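Local coordinates for protein malate dehydrogenase (Porphyromonas gingivalis, PDB 3FI9) that probably catalyses the NAD-dependent interconversion of malate and oxaloacetate, at residues A25-M30 with S239-S244; T65-S68 with E72-T75. One frame throughout, in Å; residues are numbered along the deposited sequence.

Both contacts involve the Rossmann-type NAD-binding domain, at different places. Contact 1 is buried and joins helix 19-30, the first helix of that domain, to helix 238-251 of the C-terminal domain, so it lies where the two domains of the subunit meet, next to the second chain. Contact 2 lies at the periphery, where strand 65-67, outermost in the sheet at this side, runs into the short helix 70-74. The centres of contact 1 and contact 2 are about 19 Å apart and their nearest atoms about 8 Å, without touching. Along the chain contact 2 falls inside the long loop that contact 1 closes; contact 1 is a long-range junction between domains, contact 2 a local strand-to-helix contact.

Contact 1: A25-M30 with S239-S244; sequences AQTAAM and SPSYVS
Thr27 meets Ser241 and Tyr242 where the first helix of the Rossmann fold, 19-30, packs against helix 238-251 of the C-terminal domain. Across the two segments the nearest CA atoms are those of Thr27 and Tyr242, 6.5 Å apart. Thr27 supplies the largest share of the buried surface and points its side chain into the junction. Its two branches divide the work. The methyl CG2, held anti to the backbone N (the OG1 torsion chi1 is -60°), reaches Tyr242 CD1 at 3.9 Å, approaching the ring obliquely, and the two side chains cross at about a right angle. The Tyr242 ring also meets Phe59 of the second subunit, with planes at about 45°, so the interdomain contact borders directly on the dimer interface. The hydroxyl branch faces Ser241, but Thr27 OG1 and Ser241 OG stay 4.0 Å apart, too far to bond. Each turns instead to Asn23, one turn back on helix 19-30: Thr27 OG1 to its carbonyl O, Ser241 OG to its side-chain OD1. The first bond stays within helix 19-30; the second ties helix 238-251 to it. Both buried hydroxyls are thus satisfied. Ser241 also lies about 4 Å, side chain to side chain, from Ile20, a predicted NAD-binding residue. Within helix 238-251, Ser244 OG folds back onto Pro240 O at 2.7 Å, sharing that carbonyl with Ser244 N.

Contact 2: T65-S68 with E72-T75; sequences TFTS and EALT
Thr67 and Ala73 bring the two backbones together, with CA atoms 6.3 Å apart, where strand 65-67 ends and the chain turns into the short helix 70-74. Residues 65-67 are extended, Ser68 leaves the strand, and after three intervening residues Glu72 and Ala73 present the helix to the strand end; Thr75 is the first residue to depart from helical angles. Helix 70-74 lies in the beta-alpha-beta crossover of the Rossmann fold that carries the chain from edge strand 65-67 to strand 77-82. Thr67 carries the contact with both branches. Its hydroxyl, anti to the backbone N (chi1 -179°), donates to Glu72 OE1, the OG1 to OE1 distance being 2.8 Å. The bond reaches the anti side of the carboxylate, 22° out of its plane, and the carboxylate gets there by an extended chain beyond CG that crosses Thr67 at a slant. The same OG1 accepts from Asp69 N, so the hydroxyl is gripped by two bonds, which would fix its rotation. Meanwhile CG2 lies against the helix, with Thr67 CG2 3.6 Å from Ala73 CB and 3.7 Å from Ala73 N. Glu72 is exposed and Ala73 buried, consistent with the polar bond lying nearer the solvent than the methyl contact. Asp69 OD2 in turn accepts a hydrogen bond from Glu72 N, in the first turn of the helix. Around this contact, strand 65-67 pairs through its backbone with Leu37 and Leu39 of strand 37-40, Phe66 packs on helix 44-57, Ala73 rests on Tyr40, and Leu74 touches helix 94-115.

Contact 1: A25-M30 with S239-S244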
loop_
_atom_site.group_PDB
_atom_site.type_symbol
_atom_site.label_atom_id
_atom_site.label_comp_id
_atom_site.label_asym_id
_atom_site.label_seq_id
_atom_site.Cartn_x
_atom_site.Cartn_y
_atom_site.Cartn_z
ATOM N N ALA A 25 2.491 -5.594 -4.705
ATOM C CA ALA A 25 1.356 -6.212 -5.343
ATOM C C ALA A 25 0.157 -5.297 -5.259
ATOM O O ALA A 25 -0.571 -5.142 -6.225
ATOM C CB ALA A 25 1.012 -7.579 -4.651
ATOM N N GLN A 26 -0.070 -4.730 -4.088
ATOM C CA GLN A 26 -1.199 -3.819 -3.879
ATOM C C GLN A 26 -0.977 -2.567 -4.745
ATOM O O GLN A 26 -1.891 -2.057 -5.338
ATOM C CB GLN A 26 -1.312 -3.459 -2.379
ATOM C CG GLN A 26 -2.449 -2.366 -2.133
ATOM C CD GLN A 26 -2.516 -1.935 -0.681
ATOM O OE1 GLN A 26 -1.943 -2.573 0.209
ATOM N NE2 GLN A 26 -3.181 -0.806 -0.437
ATOM N N THR A 27 0.261 -2.085 -4.829
ATOM C CA THR A 27 0.520 -0.885 -5.609
ATOM C C THR A 27 0.314 -1.110 -7.101
ATOM O O THR A 27 -0.262 -0.248 -7.818
ATOM C CB THR A 27 1.941 -0.347 -5.305
ATOM O OG1 THR A 27 2.016 -0.049 -3.902
ATOM C CG2 THR A 27 2.269 0.943 -6.130
ATOM N N ALA A 28 0.804 -2.236 -7.590
ATOM C CA ALA A 28 0.649 -2.543 -9.017
ATOM C C ALA A 28 -0.829 -2.681 -9.384
ATOM O O ALA A 28 -1.278 -2.197 -10.436
ATOM C CB ALA A 28 1.365 -3.855 -9.336
ATOM N N ALA A 29 -1.582 -3.334 -8.515
ATOM C CA ALA A 29 -3.025 -3.467 -8.738
ATOM C C ALA A 29 -3.730 -2.117 -8.695
ATOM O O ALA A 29 -4.560 -1.825 -9.550
ATOM C CB ALA A 29 -3.631 -4.457 -7.706
ATOM N N MET A 30 -3.425 -1.268 -7.703
ATOM C CA MET A 30 -4.063 0.046 -7.684
ATOM C C MET A 30 -3.776 0.848 -8.934
ATOM O O MET A 30 -4.635 1.600 -9.430
ATOM C CB MET A 30 -3.588 0.881 -6.464
ATOM C CG MET A 30 -4.119 0.383 -5.122
ATOM S SD MET A 30 -3.466 1.206 -3.610
ATOM C CE MET A 30 -4.181 2.880 -3.970
ATOM N N SER A 239 8.139 2.698 1.046
ATOM C CA SER A 239 8.767 3.556 0.024
ATOM C C SER A 239 9.524 2.798 -1.091
ATOM O O SER A 239 9.359 3.129 -2.257
ATOM C CB SER A 239 9.574 4.739 0.615
ATOM O OG SER A 239 10.559 4.280 1.579
ATOM N N PRO A 240 10.337 1.771 -0.738
ATOM C CA PRO A 240 10.995 1.047 -1.801
ATOM C C PRO A 240 9.975 0.398 -2.713
ATOM O O PRO A 240 10.220 0.281 -3.888
ATOM C CB PRO A 240 11.800 -0.052 -1.086
ATOM C CG PRO A 240 11.284 -0.102 0.306
ATOM C CD PRO A 240 10.645 1.218 0.608
ATOM N N SER A 241 8.858 -0.032 -2.153
ATOM C CA SER A 241 7.810 -0.677 -2.936
ATOM C C SER A 241 7.200 0.308 -3.905
ATOM O O SER A 241 7.193 0.105 -5.134
ATOM C CB SER A 241 6.709 -1.204 -2.014
ATOM O OG SER A 241 5.551 -1.453 -2.810
ATOM N N TYR A 242 6.666 1.400 -3.364
ATOM C CA TYR A 242 5.974 2.358 -4.206
ATOM C C TYR A 242 6.898 2.887 -5.336
ATOM O O TYR A 242 6.512 2.945 -6.498
ATOM C CB TYR A 242 5.455 3.536 -3.365
ATOM C CG TYR A 242 4.805 4.568 -4.215
ATOM C CD1 TYR A 242 3.516 4.378 -4.719
ATOM C CD2 TYR A 242 5.452 5.758 -4.484
ATOM C CE1 TYR A 242 2.903 5.371 -5.526
ATOM C CE2 TYR A 242 4.868 6.704 -5.282
ATOM C CZ TYR A 242 3.615 6.502 -5.805
ATOM O OH TYR A 242 3.075 7.523 -6.559
ATOM N N VAL A 243 8.137 3.222 -4.993
ATOM C CA VAL A 243 9.030 3.864 -5.987
ATOM C C VAL A 243 9.394 2.873 -7.130
ATOM O O VAL A 243 9.297 3.198 -8.340
ATOM C CB VAL A 243 10.258 4.525 -5.301
ATOM C CG1 VAL A 243 11.269 5.029 -6.358
ATOM C CG2 VAL A 243 9.759 5.695 -4.367
ATOM N N SER A 244 9.710 1.640 -6.727
ATOM C CA SER A 244 9.962 0.555 -7.681
ATOM C C SER A 244 8.768 0.342 -8.623
ATOM O O SER A 244 8.929 0.109 -9.827
ATOM C CB SER A 244 10.252 -0.738 -6.907
ATOM O OG SER A 244 11.483 -0.607 -6.143
#

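Contact 2: T65-S68 with E72-T75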
loop_
_atom_site.group_PDB
_atom_site.type_symbol
_atom_site.label_atom_id
_atom_site.label_comp_id
_atom_site.label_asym_id
_atom_site.label_seq_id
_atom_site.Cartn_x
_atom_site.Cartn_y
_atom_site.Cartn_z
ATOM N N THR A 65 -2.482 -14.212 -10.052
ATOM C CA THR A 65 -1.989 -15.570 -9.965
ATOM C C THR A 65 -0.872 -15.566 -8.922
ATOM O O THR A 65 -0.235 -14.538 -8.674
ATOM C CB THR A 65 -1.502 -16.192 -11.322
ATOM O OG1 THR A 65 -0.569 -15.327 -11.998
ATOM C CG2 THR A 65 -2.692 -16.550 -12.272
ATOM N N PHE A 66 -0.662 -16.693 -8.266
ATOM C CA PHE A 66 0.501 -16.797 -7.390
ATOM C C PHE A 66 1.082 -18.175 -7.499
ATOM O O PHE A 66 0.359 -19.147 -7.773
ATOM C CB PHE A 66 0.208 -16.416 -5.955
ATOM C CG PHE A 66 -0.791 -17.301 -5.257
ATOM C CD1 PHE A 66 -0.362 -18.342 -4.429
ATOM C CD2 PHE A 66 -2.150 -17.086 -5.410
ATOM C CE1 PHE A 66 -1.294 -19.151 -3.769
ATOM C CE2 PHE A 66 -3.075 -17.896 -4.743
ATOM C CZ PHE A 66 -2.654 -18.918 -3.945
ATOM N N THR A 67 2.390 -18.260 -7.292
ATOM C CA THR A 67 3.078 -19.524 -7.447
ATOM C C THR A 67 4.449 -19.498 -6.783
ATOM O O THR A 67 5.102 -18.432 -6.677
ATOM C CB THR A 67 3.205 -19.912 -8.977
ATOM O OG1 THR A 67 3.872 -21.174 -9.102
ATOM C CG2 THR A 67 4.029 -18.885 -9.754
ATOM N N SER A 68 4.881 -20.674 -6.319
ATOM C CA SER A 68 6.263 -20.871 -5.840
ATOM C C SER A 68 7.148 -21.614 -6.842
ATOM O O SER A 68 8.267 -22.028 -6.494
ATOM C CB SER A 68 6.289 -21.620 -4.513
ATOM O OG SER A 68 5.602 -20.873 -3.548
ATOM N N GLU A 72 6.639 -21.354 -13.822
ATOM C CA GLU A 72 5.261 -20.877 -13.981
ATOM C C GLU A 72 5.162 -19.354 -13.913
ATOM O O GLU A 72 4.476 -18.719 -14.730
ATOM C CB GLU A 72 4.392 -21.494 -12.886
ATOM C CG GLU A 72 4.066 -22.940 -13.168
ATOM C CD GLU A 72 3.165 -23.528 -12.110
ATOM O OE1 GLU A 72 2.922 -22.833 -11.091
ATOM O OE2 GLU A 72 2.708 -24.678 -12.305
ATOM N N ALA A 73 5.886 -18.792 -12.963
ATOM C CA ALA A 73 5.915 -17.348 -12.672
ATOM C C ALA A 73 6.522 -16.551 -13.822
ATOM O O ALA A 73 6.023 -15.487 -14.190
ATOM C CB ALA A 73 6.716 -17.104 -11.387
ATOM N N LEU A 74 7.636 -17.040 -14.368
ATOM C CA LEU A 74 8.285 -16.289 -15.463
ATOM C C LEU A 74 7.717 -16.574 -16.855
ATOM O O LEU A 74 7.892 -15.794 -17.794
ATOM C CB LEU A 74 9.803 -16.491 -15.409
ATOM C CG LEU A 74 10.484 -15.914 -14.159
ATOM C CD1 LEU A 74 11.978 -15.948 -14.309
ATOM C CD2 LEU A 74 10.010 -14.489 -13.933
ATOM N N THR A 75 7.012 -17.682 -17.024
ATOM C CA THR A 75 6.385 -17.943 -18.348
ATOM C C THR A 75 5.408 -16.851 -18.778
ATOM O O THR A 75 4.474 -16.538 -18.047
ATOM C CB THR A 75 5.716 -19.358 -18.379
ATOM O OG1 THR A 75 6.723 -20.342 -18.074
ATOM C CG2 THR A 75 5.130 -19.644 -19.746
#